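Local structure of glycosyl hydrolase family 88 (Pedobacter heparinus, 3WIW) at residues G251-T256 against A313-D318; V40-R45 against Y345-G350; S216-S221 against E233-L238; W73-F78 against G118-C123. The protein acts as an unsaturated glucuronyl hydrolase specific for heparin, probably removing the terminal unsaturated uronic acid from heparin fragments. One frame throughout, in Å; residues are numbered along the deposited sequence.

Contact 1: G251-T256 against A313-D318; sequences GLYGYT and ASALLD
Y253 and A315 are the closest CA pair between 251-256 and 313-318, 4.8 Å apart. The short methyl of A315 allows the backbones to approach this closely, its CB coming within 3.6 Å of Y253 CA. Along the tyrosine, CB starts beside this methyl, and CG and CD2 continue past it, CD2 at 3.9 Å from A315 CB. Further out, CE2 reaches S314, 4.0 Å from its OG. With CG anti to the backbone N (chi1 -166°), the ring extends across the flank of the partner helix, past A315 to S314, and its OH bonds to E383 on helix 375-392, which also takes S314 OG, so both hydroxyls share one carboxylate. On another side of A315, L252 lays CG against the methyl, while its CD2 meets L316 CD2 at 3.8 Å, the two leucines crossing at about a right angle. T256 uses its two branches differently. OG1 turns back to L252 O at 2.9 Å, above the carbonyl plane, and CG2 leans across to D318 CB at 3.7 Å and to A315 O. Replacing T256 by a glycine would remove both branches and is likely to open a gap beside D318 and deprive L252 O of its hydroxyl donor. The segment axes pass 8.8 Å apart at 32°, running in the same general sense, an arrangement consistent with neighbouring helices of the inner ring of an (alpha/alpha)6 barrel, close to W250, a predicted substrate-binding residue.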
loop_
_atom_site.group_PDB
_atom_site.type_symbol
_atom_site.label_atom_id
_atom_site.label_comp_id
_atom_site.label_asym_id
_atom_site.label_seq_id
_atom_site.Cartn_x
_atom_site.Cartn_y
_atom_site.Cartn_z
ATOM N N GLY A 251 0.628 3.052 8.474
ATOM C CA GLY A 251 1.576 3.206 9.569
ATOM C C GLY A 251 2.241 1.890 9.935
ATOM O O GLY A 251 3.474 1.818 10.022
ATOM N N LEU A 252 1.434 0.852 10.151
ATOM C CA LEU A 252 1.983 -0.460 10.483
ATOM C C LEU A 252 2.979 -0.917 9.407
ATOM O O LEU A 252 4.108 -1.337 9.704
ATOM C CB LEU A 252 0.856 -1.482 10.609
ATOM C CG LEU A 252 1.317 -2.911 10.871
ATOM C CD1 LEU A 252 2.092 -3.039 12.193
ATOM C CD2 LEU A 252 0.115 -3.870 10.836
ATOM N N TYR A 253 2.536 -0.862 8.157
ATOM C CA TYR A 253 3.367 -1.286 7.048
ATOM C C TYR A 253 4.626 -0.411 6.956
ATOM O O TYR A 253 5.726 -0.927 6.750
ATOM C CB TYR A 253 2.551 -1.204 5.777
ATOM C CG TYR A 253 3.106 -1.897 4.560
ATOM C CD1 TYR A 253 4.267 -1.433 3.930
ATOM C CD2 TYR A 253 2.446 -2.991 3.999
ATOM C CE1 TYR A 253 4.745 -2.024 2.766
ATOM C CE2 TYR A 253 2.922 -3.599 2.842
ATOM C CZ TYR A 253 4.065 -3.100 2.223
ATOM O OH TYR A 253 4.516 -3.668 1.055
ATOM N N GLY A 254 4.449 0.907 7.080
ATOM C CA GLY A 254 5.540 1.865 6.948
ATOM C C GLY A 254 6.682 1.528 7.905
ATOM O O GLY A 254 7.856 1.619 7.515
ATOM N N TYR A 255 6.362 1.146 9.144
ATOM C CA TYR A 255 7.412 0.869 10.142
ATOM C C TYR A 255 7.979 -0.534 10.004
ATOM O O TYR A 255 9.167 -0.725 10.246
ATOM C CB TYR A 255 6.973 1.240 11.586
ATOM C CG TYR A 255 6.931 2.738 11.649
ATOM C CD1 TYR A 255 8.120 3.457 11.726
ATOM C CD2 TYR A 255 5.743 3.443 11.472
ATOM C CE1 TYR A 255 8.133 4.835 11.697
ATOM C CE2 TYR A 255 5.742 4.824 11.428
ATOM C CZ TYR A 255 6.946 5.514 11.525
ATOM O OH TYR A 255 6.924 6.881 11.457
ATOM N N THR A 256 7.153 -1.493 9.580
ATOM C CA THR A 256 7.641 -2.833 9.284
ATOM C C THR A 256 8.658 -2.774 8.134
ATOM O O THR A 256 9.766 -3.320 8.231
ATOM C CB THR A 256 6.459 -3.761 8.967
ATOM O OG1 THR A 256 5.591 -3.811 10.111
ATOM C CG2 THR A 256 6.965 -5.141 8.642
ATOM N N ALA A 313 -2.459 -7.393 6.573
ATOM C CA ALA A 313 -2.006 -8.769 6.431
ATOM C C ALA A 313 -0.575 -8.817 5.870
ATOM O O ALA A 313 0.282 -9.539 6.408
ATOM C CB ALA A 313 -2.960 -9.564 5.559
ATOM N N SER A 314 -0.303 -8.058 4.804
ATOM C CA SER A 314 1.030 -8.074 4.219
ATOM C C SER A 314 2.069 -7.627 5.245
ATOM O O SER A 314 3.096 -8.287 5.425
ATOM C CB SER A 314 1.089 -7.208 2.977
ATOM O OG SER A 314 2.324 -7.480 2.355
ATOM N N ALA A 315 1.776 -6.546 5.963
ATOM C CA ALA A 315 2.713 -6.034 6.956
ATOM C C ALA A 315 2.940 -7.041 8.087
ATOM O O ALA A 315 4.086 -7.253 8.499
ATOM C CB ALA A 315 2.231 -4.707 7.519
ATOM N N LEU A 316 1.860 -7.626 8.603
ATOM C CA LEU A 316 1.990 -8.572 9.712
ATOM C C LEU A 316 2.797 -9.804 9.333
ATOM O O LEU A 316 3.525 -10.359 10.164
ATOM C CB LEU A 316 0.623 -8.962 10.281
ATOM C CG LEU A 316 -0.126 -7.872 11.049
ATOM C CD1 LEU A 316 -1.444 -8.451 11.514
ATOM C CD2 LEU A 316 0.687 -7.371 12.239
ATOM N N LEU A 317 2.700 -10.222 8.073
ATOM C CA LEU A 317 3.515 -11.351 7.618
ATOM C C LEU A 317 5.008 -10.999 7.647
ATOM O O LEU A 317 5.810 -11.786 8.144
ATOM C CB LEU A 317 3.084 -11.795 6.224
ATOM C CG LEU A 317 1.722 -12.496 6.206
ATOM C CD1 LEU A 317 1.166 -12.562 4.778
ATOM C CD2 LEU A 317 1.815 -13.892 6.846
ATOM N N ASP A 318 5.385 -9.819 7.155
ATOM C CA ASP A 318 6.782 -9.415 7.289
ATOM C C ASP A 318 7.161 -9.211 8.759
ATOM O O ASP A 318 8.248 -9.592 9.170
ATOM C CB ASP A 318 7.105 -8.174 6.467
ATOM C CG ASP A 318 7.685 -8.515 5.102
ATOM O OD1 ASP A 318 7.494 -9.658 4.604
ATOM O OD2 ASP A 318 8.311 -7.623 4.516
#

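Contact 2: V40-R45 against Y345-G350; sequences VIQLTR and YLAKPG
The carbonyl oxygen of Q42 takes the backbone N-H of G350 in the one hydrogen bond that joins these segments directly, with G350 N at 2.7 Å from Q42 OE1 and an angle of 161° at the hydrogen. The donor stands above the amide plane of the glutamine rather than on a lone pair. A bend at chi2 (-64°) folds the chain so that its amide faces the loop, and the other end of that amide is used too: NE2 donates to the carbonyls of E351 and F355. A glutamine suits this place because it offers an acceptor and a donor side by side. With a leucine in its place, G350 N would probably lose its acceptor and the two loop carbonyls their donor. The helix, 30-49, also packs L43 against helices 77-89 and 92-103, consistent with a position in the outer layer of the (alpha/alpha)6 barrel, and the loop that follows helix 327-340 crosses its flank. The loop bends at P349 and G350, whose backbone angles fit the two corner positions of a type II turn. At the positive phi of G350 (89°) a CB would be jammed against the carbonyl oxygen of P349, so glycine is the residue that fits. The apolar contact is I41 CG2 meeting P349 CB at 4.1 Å, a light touch near the surface. Polar groups add van der Waals contacts: Q42 NE2 rests 3.7 Å from A347 CB, and R45 brings NH1 to a loose 4.5 Å from G350 CA.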
loop_
_atom_site.group_PDB
_atom_site.type_symbol
_atom_site.label_atom_id
_atom_site.label_comp_id
_atom_site.label_asym_id
_atom_site.label_seq_id
_atom_site.Cartn_x
_atom_site.Cartn_y
_atom_site.Cartn_z
ATOM N N VAL A 40 -5.050 -15.320 -10.994
ATOM C CA VAL A 40 -4.385 -15.423 -12.288
ATOM C C VAL A 40 -5.393 -15.247 -13.426
ATOM O O VAL A 40 -5.125 -14.530 -14.391
ATOM C CB VAL A 40 -3.630 -16.753 -12.396
ATOM C CG1 VAL A 40 -3.089 -16.954 -13.798
ATOM C CG2 VAL A 40 -2.478 -16.760 -11.394
ATOM N N ILE A 41 -6.564 -15.871 -13.309
ATOM C CA ILE A 41 -7.598 -15.700 -14.331
ATOM C C ILE A 41 -8.050 -14.243 -14.428
ATOM O O ILE A 41 -8.156 -13.681 -15.535
ATOM C CB ILE A 41 -8.813 -16.614 -14.068
ATOM C CG1 ILE A 41 -8.426 -18.071 -14.304
ATOM C CG2 ILE A 41 -9.965 -16.259 -14.988
ATOM C CD1 ILE A 41 -9.407 -19.055 -13.703
ATOM N N GLN A 42 -8.302 -13.625 -13.281
ATOM C CA GLN A 42 -8.754 -12.238 -13.254
ATOM C C GLN A 42 -7.737 -11.325 -13.938
ATOM O O GLN A 42 -8.103 -10.510 -14.797
ATOM C CB GLN A 42 -9.010 -11.789 -11.813
ATOM C CG GLN A 42 -10.220 -12.473 -11.139
ATOM C CD GLN A 42 -11.553 -12.134 -11.809
ATOM O OE1 GLN A 42 -11.855 -12.626 -12.892
ATOM N NE2 GLN A 42 -12.347 -11.268 -11.167
ATOM N N LEU A 43 -6.461 -11.475 -13.572
ATOM C CA LEU A 43 -5.403 -10.654 -14.129
ATOM C C LEU A 43 -5.251 -10.897 -15.620
ATOM O O LEU A 43 -5.004 -9.961 -16.380
ATOM C CB LEU A 43 -4.079 -10.942 -13.423
ATOM C CG LEU A 43 -4.001 -10.424 -11.990
ATOM C CD1 LEU A 43 -2.702 -10.902 -11.336
ATOM C CD2 LEU A 43 -4.141 -8.887 -11.917
ATOM N N THR A 44 -5.386 -12.150 -16.045
ATOM C CA THR A 44 -5.289 -12.477 -17.462
ATOM C C THR A 44 -6.367 -11.735 -18.251
ATOM O O THR A 44 -6.082 -11.098 -19.274
ATOM C CB THR A 44 -5.413 -13.990 -17.689
ATOM O OG1 THR A 44 -4.356 -14.652 -16.990
ATOM C CG2 THR A 44 -5.365 -14.353 -19.175
ATOM N N ARG A 45 -7.598 -11.783 -17.755
ATOM C CA ARG A 45 -8.700 -11.107 -18.420
ATOM C C ARG A 45 -8.545 -9.582 -18.339
ATOM O O ARG A 45 -8.827 -8.879 -19.312
ATOM C CB ARG A 45 -10.031 -11.515 -17.783
ATOM C CG ARG A 45 -10.384 -12.998 -17.875
ATOM C CD ARG A 45 -10.679 -13.448 -19.283
ATOM N NE ARG A 45 -11.727 -12.695 -19.986
ATOM C CZ ARG A 45 -13.045 -12.887 -19.882
ATOM N NH1 ARG A 45 -13.564 -13.789 -19.052
ATOM N NH2 ARG A 45 -13.868 -12.146 -20.615
ATOM N N TYR A 345 -15.410 -11.871 -0.071
ATOM C CA TYR A 345 -14.408 -10.886 -0.502
ATOM C C TYR A 345 -13.719 -11.150 -1.836
ATOM O O TYR A 345 -13.264 -10.218 -2.494
ATOM C CB TYR A 345 -13.359 -10.658 0.597
ATOM C CG TYR A 345 -13.910 -9.844 1.733
ATOM C CD1 TYR A 345 -13.875 -8.456 1.699
ATOM C CD2 TYR A 345 -14.505 -10.454 2.819
ATOM C CE1 TYR A 345 -14.392 -7.691 2.729
ATOM C CE2 TYR A 345 -15.033 -9.696 3.871
ATOM C CZ TYR A 345 -14.993 -8.316 3.802
ATOM O OH TYR A 345 -15.512 -7.534 4.806
ATOM N N LEU A 346 -13.636 -12.414 -2.230
ATOM C CA LEU A 346 -12.883 -12.773 -3.425
ATOM C C LEU A 346 -13.829 -12.929 -4.607
ATOM O O LEU A 346 -14.734 -13.779 -4.587
ATOM C CB LEU A 346 -12.112 -14.078 -3.194
ATOM C CG LEU A 346 -11.273 -14.579 -4.364
ATOM C CD1 LEU A 346 -10.039 -13.694 -4.513
ATOM C CD2 LEU A 346 -10.855 -15.996 -4.167
ATOM N N ALA A 347 -13.642 -12.109 -5.634
ATOM C CA ALA A 347 -14.481 -12.196 -6.836
ATOM C C ALA A 347 -14.430 -13.570 -7.492
ATOM O O ALA A 347 -13.387 -14.233 -7.508
ATOM C CB ALA A 347 -14.012 -11.162 -7.835
ATOM N N LYS A 348 -15.547 -13.987 -8.080
ATOM C CA LYS A 348 -15.536 -15.194 -8.898
ATOM C C LYS A 348 -14.871 -14.896 -10.228
ATOM O O LYS A 348 -14.945 -13.766 -10.716
ATOM C CB LYS A 348 -16.961 -15.659 -9.144
ATOM C CG LYS A 348 -17.608 -16.082 -7.874
ATOM C CD LYS A 348 -19.102 -16.373 -8.043
ATOM C CE LYS A 348 -19.767 -16.612 -6.695
ATOM N NZ LYS A 348 -19.808 -15.397 -5.810
ATOM N N PRO A 349 -14.238 -15.907 -10.839
ATOM C CA PRO A 349 -13.577 -15.695 -12.131
ATOM C C PRO A 349 -14.520 -15.068 -13.136
ATOM O O PRO A 349 -15.650 -15.522 -13.310
ATOM C CB PRO A 349 -13.225 -17.111 -12.579
ATOM C CG PRO A 349 -13.066 -17.871 -11.315
ATOM C CD PRO A 349 -14.043 -17.277 -10.335
ATOM N N GLY A 350 -14.053 -14.008 -13.778
ATOM C CA GLY A 350 -14.822 -13.343 -14.802
ATOM C C GLY A 350 -15.736 -12.239 -14.319
ATOM O O GLY A 350 -16.264 -11.472 -15.138
#

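Contact 3: S216-S221 against E233-L238; sequences SYHVIS and ETHQGL
V219 and E233 form an antiparallel hydrogen-bonded pair, the end of the ladder between strands 219-222 and 229-233 in a three-stranded sheet: V219 N gives to E233 O at 2.8 Å, and E233 N returns to V219 O at 2.9 Å. Just beyond it, the side chain of H218 takes over. Its CG is anti to the backbone N (chi1 -165°), which sends the imidazole toward the backbone of the 234-237 turn, where ND1 accepts from Q236 N at 2.9 Å, the donor lying in the ring plane. Histidine suits the site because its far nitrogen, NE2, bonds to D174, the predicted proton donor, and more weakly to a water held by Q236 OE1. H218 thus probably helps to position D174 from the second shell. T234, a predicted substrate-binding residue, closes the turn as an ST motif, OG1 accepting from G237 N at 2.9 Å. Packing finishes the contact. H235 turns its ring edge toward the face of H218, offset, with planes at 64°; its NE2 binds a buffer molecule, EPE, in this crystal. The branched V219 presses CG2 against H235 CB at 3.8 Å.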
loop_
_atom_site.group_PDB
_atom_site.type_symbol
_atom_site.label_atom_id
_atom_site.label_comp_id
_atom_site.label_asym_id
_atom_site.label_seq_id
_atom_site.Cartn_x
_atom_site.Cartn_y
_atom_site.Cartn_z
ATOM N N SER A 216 -2.833 6.720 14.698
ATOM C CA SER A 216 -2.237 7.792 13.923
ATOM C C SER A 216 -3.276 8.812 13.446
ATOM O O SER A 216 -4.429 8.449 13.148
ATOM C CB SER A 216 -1.446 7.243 12.715
ATOM O OG SER A 216 -2.241 6.358 11.926
ATOM N N TYR A 217 -2.832 10.074 13.337
ATOM C CA TYR A 217 -3.511 11.108 12.560
ATOM C C TYR A 217 -3.369 10.818 11.071
ATOM O O TYR A 217 -2.488 10.049 10.641
ATOM C CB TYR A 217 -2.841 12.474 12.803
ATOM C CG TYR A 217 -3.032 13.012 14.201
ATOM C CD1 TYR A 217 -4.217 13.655 14.556
ATOM C CD2 TYR A 217 -2.043 12.876 15.174
ATOM C CE1 TYR A 217 -4.413 14.139 15.819
ATOM C CE2 TYR A 217 -2.222 13.361 16.448
ATOM C CZ TYR A 217 -3.411 13.993 16.767
ATOM O OH TYR A 217 -3.626 14.486 18.015
ATOM N N HIS A 218 -4.180 11.484 10.258
ATOM C CA HIS A 218 -3.968 11.393 8.822
ATOM C C HIS A 218 -2.924 12.422 8.370
ATOM O O HIS A 218 -1.914 12.053 7.762
ATOM C CB HIS A 218 -5.289 11.535 8.050
ATOM C CG HIS A 218 -5.184 11.096 6.624
ATOM N ND1 HIS A 218 -6.269 10.994 5.782
ATOM C CD2 HIS A 218 -4.098 10.741 5.890
ATOM C CE1 HIS A 218 -5.863 10.585 4.595
ATOM N NE2 HIS A 218 -4.549 10.429 4.635
ATOM N N VAL A 219 -3.165 13.707 8.660
ATOM C CA VAL A 219 -2.334 14.805 8.184
ATOM C C VAL A 219 -1.696 15.541 9.341
ATOM O O VAL A 219 -2.371 15.952 10.286
ATOM C CB VAL A 219 -3.182 15.832 7.405
ATOM C CG1 VAL A 219 -2.316 16.929 6.775
ATOM C CG2 VAL A 219 -3.940 15.138 6.334
ATOM N N ILE A 220 -0.388 15.714 9.260
ATOM C CA ILE A 220 0.305 16.698 10.085
ATOM C C ILE A 220 0.774 17.817 9.162
ATOM O O ILE A 220 1.399 17.563 8.123
ATOM C CB ILE A 220 1.517 16.068 10.811
ATOM C CG1 ILE A 220 1.061 14.878 11.682
ATOM C CG2 ILE A 220 2.262 17.110 11.654
ATOM C CD1 ILE A 220 0.148 15.252 12.835
ATOM N N SER A 221 0.456 19.052 9.537
ATOM C CA SER A 221 0.930 20.222 8.814
ATOM C C SER A 221 2.067 20.869 9.582
ATOM O O SER A 221 1.963 21.098 10.794
ATOM C CB SER A 221 -0.182 21.241 8.603
ATOM O OG SER A 221 0.305 22.294 7.794
ATOM N N GLU A 233 -4.675 16.757 11.852
ATOM C CA GLU A 233 -6.041 16.658 11.355
ATOM C C GLU A 233 -6.267 15.480 10.430
ATOM O O GLU A 233 -5.325 14.848 9.959
ATOM C CB GLU A 233 -6.412 17.955 10.649
ATOM C CG GLU A 233 -5.616 18.190 9.377
ATOM C CD GLU A 233 -5.867 19.557 8.765
ATOM O OE1 GLU A 233 -5.841 19.658 7.513
ATOM O OE2 GLU A 233 -6.072 20.524 9.535
ATOM N N THR A 234 -7.531 15.147 10.202
ATOM C CA THR A 234 -7.845 14.072 9.277
ATOM C C THR A 234 -7.945 14.598 7.844
ATOM O O THR A 234 -8.057 15.800 7.593
ATOM C CB THR A 234 -9.125 13.318 9.667
ATOM O OG1 THR A 234 -9.133 12.084 8.940
ATOM C CG2 THR A 234 -10.393 14.127 9.334
ATOM N N HIS A 235 -7.931 13.678 6.899
ATOM C CA HIS A 235 -8.345 13.980 5.546
ATOM C C HIS A 235 -9.384 12.951 5.107
ATOM O O HIS A 235 -10.471 13.324 4.685
ATOM C CB HIS A 235 -7.148 14.053 4.595
ATOM C CG HIS A 235 -7.513 14.475 3.215
ATOM N ND1 HIS A 235 -7.944 15.751 2.918
ATOM C CD2 HIS A 235 -7.499 13.796 2.043
ATOM C CE1 HIS A 235 -8.188 15.836 1.623
ATOM N NE2 HIS A 235 -7.934 14.661 1.073
ATOM N N GLN A 236 -9.084 11.669 5.253
ATOM C CA GLN A 236 -10.021 10.627 4.813
ATOM C C GLN A 236 -10.655 9.795 5.934
ATOM O O GLN A 236 -11.416 8.847 5.659
ATOM C CB GLN A 236 -9.388 9.757 3.717
ATOM C CG GLN A 236 -9.287 10.573 2.416
ATOM C CD GLN A 236 -8.488 9.946 1.321
ATOM O OE1 GLN A 236 -7.532 9.250 1.573
ATOM N NE2 GLN A 236 -8.859 10.231 0.078
ATOM N N GLY A 237 -10.398 10.171 7.186
ATOM C CA GLY A 237 -11.045 9.518 8.311
ATOM C C GLY A 237 -12.289 10.226 8.807
ATOM O O GLY A 237 -12.719 11.242 8.264
ATOM N N LEU A 238 -12.869 9.675 9.862
ATOM C CA LEU A 238 -14.072 10.220 10.445
ATOM C C LEU A 238 -13.915 11.619 11.050
ATOM O O LEU A 238 -14.762 12.496 10.815
ATOM C CB LEU A 238 -14.562 9.253 11.520
ATOM C CG LEU A 238 -15.927 9.544 12.130
ATOM C CD1 LEU A 238 -17.038 9.171 11.141
ATOM C CD2 LEU A 238 -16.107 8.765 13.439
HETATM O O HOH W 1 -4.837 9.700 1.866
#

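Contact 4: W73-F78 against G118-C123; sequences WTTGFF and GFMLYC
G76 fits against the backbone of helix 117-132, its CA 4.1 Å from that of M120. G76 CA reaches M120 O at 3.3 Å in a CA-H...O contact, and a CB here would clash with the carbonyls of both F119 and M120. Only glycine lets the chain pass so close. Around this seam, larger side chains interlock. F119 is the main bump of its helix and lays one side of its ring against the neighbouring W73 and F77. W73, whose CG lies between the backbone N and the carbonyl carbon (chi1 80°), directs the edge of its six-membered ring at one face of F119, CZ3 standing 3.8 Å above that face and offset toward the rim, in an edge-to-face pair with planes at 63°. F77 meets F119 obliquely, CZ pressing on F119 CD1 at 3.3 Å, and its CE1 lies 3.9 Å from C123 SG, a slim sulfur that fits beside the ring. M120 lays CG against W73 O, and its CE reaches T75 CG2. A water fills the remaining notch, donating to W73 O, accepting from G76 N and giving a weaker bond to F119 O. The helix widens here into a pi-type turn, C123 N bonding to G118 O. The three rings form an aromatic cluster beside D116, the predicted nucleophile, and W250, a predicted substrate-binding residue, so this wall probably helps shape the active site of the barrel.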
loop_
_atom_site.group_PDB
_atom_site.type_symbol
_atom_site.label_atom_id
_atom_site.label_comp_id
_atom_site.label_asym_id
_atom_site.label_seq_id
_atom_site.Cartn_x
_atom_site.Cartn_y
_atom_site.Cartn_z
ATOM N N TRP A 73 -2.758 8.759 -8.753
ATOM C CA TRP A 73 -1.870 8.178 -7.748
ATOM C C TRP A 73 -1.922 6.651 -7.662
ATOM O O TRP A 73 -0.991 6.025 -7.126
ATOM C CB TRP A 73 -2.140 8.772 -6.370
ATOM C CG TRP A 73 -3.340 8.201 -5.630
ATOM C CD1 TRP A 73 -4.632 8.631 -5.708
ATOM C CD2 TRP A 73 -3.324 7.137 -4.664
ATOM N NE1 TRP A 73 -5.429 7.899 -4.832
ATOM C CE2 TRP A 73 -4.645 6.977 -4.183
ATOM C CE3 TRP A 73 -2.313 6.311 -4.152
ATOM C CZ2 TRP A 73 -4.989 6.013 -3.222
ATOM C CZ3 TRP A 73 -2.647 5.357 -3.200
ATOM C CH2 TRP A 73 -3.982 5.211 -2.745
ATOM N N THR A 74 -3.003 6.047 -8.165
ATOM C CA THR A 74 -3.155 4.610 -8.096
ATOM C C THR A 74 -2.678 3.921 -9.365
ATOM O O THR A 74 -2.789 2.713 -9.460
ATOM C CB THR A 74 -4.637 4.175 -7.882
ATOM O OG1 THR A 74 -5.364 4.339 -9.112
ATOM C CG2 THR A 74 -5.313 4.965 -6.750
ATOM N N THR A 75 -2.126 4.666 -10.331
ATOM C CA THR A 75 -1.931 4.102 -11.656
ATOM C C THR A 75 -0.890 2.959 -11.693
ATOM O O THR A 75 -0.940 2.086 -12.567
ATOM C CB THR A 75 -1.591 5.219 -12.658
ATOM O OG1 THR A 75 -1.794 4.736 -13.986
ATOM C CG2 THR A 75 -0.152 5.705 -12.495
ATOM N N GLY A 76 0.063 2.972 -10.767
ATOM C CA GLY A 76 1.092 1.949 -10.728
ATOM C C GLY A 76 0.658 0.621 -10.149
ATOM O O GLY A 76 1.381 -0.372 -10.324
ATOM N N PHE A 77 -0.482 0.562 -9.444
ATOM C CA PHE A 77 -0.851 -0.670 -8.757
ATOM C C PHE A 77 -1.165 -1.838 -9.688
ATOM O O PHE A 77 -0.706 -2.940 -9.443
ATOM C CB PHE A 77 -2.015 -0.447 -7.788
ATOM C CG PHE A 77 -1.631 0.396 -6.601
ATOM C CD1 PHE A 77 -0.702 -0.077 -5.664
ATOM C CD2 PHE A 77 -2.196 1.653 -6.415
ATOM C CE1 PHE A 77 -0.360 0.670 -4.539
ATOM C CE2 PHE A 77 -1.851 2.428 -5.302
ATOM C CZ PHE A 77 -0.918 1.944 -4.366
ATOM N N PHE A 78 -1.936 -1.620 -10.753
ATOM C CA PHE A 78 -2.291 -2.716 -11.661
ATOM C C PHE A 78 -1.054 -3.390 -12.296
ATOM O O PHE A 78 -0.929 -4.610 -12.203
ATOM C CB PHE A 78 -3.291 -2.271 -12.705
ATOM C CG PHE A 78 -3.697 -3.366 -13.639
ATOM C CD1 PHE A 78 -4.424 -4.465 -13.175
ATOM C CD2 PHE A 78 -3.356 -3.307 -14.977
ATOM C CE1 PHE A 78 -4.803 -5.476 -14.038
ATOM C CE2 PHE A 78 -3.726 -4.310 -15.855
ATOM C CZ PHE A 78 -4.456 -5.404 -15.392
ATOM N N GLY A 118 6.364 6.687 -5.164
ATOM C CA GLY A 118 6.585 5.328 -4.709
ATOM C C GLY A 118 5.453 4.395 -5.158
ATOM O O GLY A 118 5.690 3.334 -5.777
ATOM N N PHE A 119 4.204 4.742 -4.834
ATOM C CA PHE A 119 3.080 3.943 -5.299
ATOM C C PHE A 119 3.060 3.844 -6.831
ATOM O O PHE A 119 2.714 2.800 -7.383
ATOM C CB PHE A 119 1.774 4.588 -4.847
ATOM C CG PHE A 119 1.500 4.520 -3.364
ATOM C CD1 PHE A 119 1.519 3.315 -2.665
ATOM C CD2 PHE A 119 1.137 5.678 -2.680
ATOM C CE1 PHE A 119 1.148 3.277 -1.288
ATOM C CE2 PHE A 119 0.792 5.656 -1.327
ATOM C CZ PHE A 119 0.792 4.453 -0.644
ATOM N N MET A 120 3.383 4.944 -7.511
ATOM C CA MET A 120 3.209 5.011 -8.964
ATOM C C MET A 120 4.326 4.333 -9.748
ATOM O O MET A 120 4.042 3.528 -10.630
ATOM C CB MET A 120 3.089 6.473 -9.400
ATOM C CG MET A 120 1.847 7.150 -8.791
ATOM S SD MET A 120 1.893 8.956 -8.849
ATOM C CE MET A 120 1.437 9.200 -10.527
ATOM N N LEU A 121 5.579 4.685 -9.444
ATOM C CA LEU A 121 6.746 4.103 -10.126
ATOM C C LEU A 121 7.336 2.913 -9.399
ATOM O O LEU A 121 7.734 1.946 -10.027
ATOM C CB LEU A 121 7.850 5.139 -10.291
ATOM C CG LEU A 121 7.618 6.172 -11.378
ATOM C CD1 LEU A 121 8.645 7.295 -11.265
ATOM C CD2 LEU A 121 7.762 5.521 -12.742
ATOM N N TYR A 122 7.457 2.976 -8.077
ATOM C CA TYR A 122 8.116 1.855 -7.420
ATOM C C TYR A 122 7.256 0.571 -7.448
ATOM O O TYR A 122 7.792 -0.534 -7.601
ATOM C CB TYR A 122 8.593 2.219 -6.013
ATOM C CG TYR A 122 9.600 1.228 -5.468
ATOM C CD1 TYR A 122 10.857 1.095 -6.058
ATOM C CD2 TYR A 122 9.290 0.423 -4.370
ATOM C CE1 TYR A 122 11.781 0.177 -5.560
ATOM C CE2 TYR A 122 10.188 -0.513 -3.867
ATOM C CZ TYR A 122 11.455 -0.609 -4.463
ATOM O OH TYR A 122 12.391 -1.518 -3.987
ATOM N N CYS A 123 5.926 0.676 -7.333
ATOM C CA CYS A 123 5.083 -0.507 -7.499
ATOM C C CYS A 123 5.097 -1.088 -8.901
ATOM O O CYS A 123 4.827 -2.269 -9.071
ATOM C CB CYS A 123 3.629 -0.225 -7.093
ATOM S SG CYS A 123 3.408 0.244 -5.361
HETATM O O HOH W 2 0.093 3.756 -8.077
#

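Overall arrangement
Along the chain, contact 2 opens first with residues 40-45; contact 4, contact 3 and contact 1 follow in that order, and residues 345-350 then close contact 2, joining the first helix to a late loop. Contacts 1 and 4 lie about 10 Å from the centre of the chain, on helices lining the barrel, their centres about 18 Å apart, and both approach W250. Contact 3 sits about 20 Å from contact 1 between centres, on the sheet whose last strand leads through a loop into helix 245-262. Contact 2 is peripheral, yet touches contact 4 through L43 CD2 and F78 CE1, 4.1 Å apart. Contacts 1, 3 and 4 each come near predicted active-site residues, so together they probably help to shape that site.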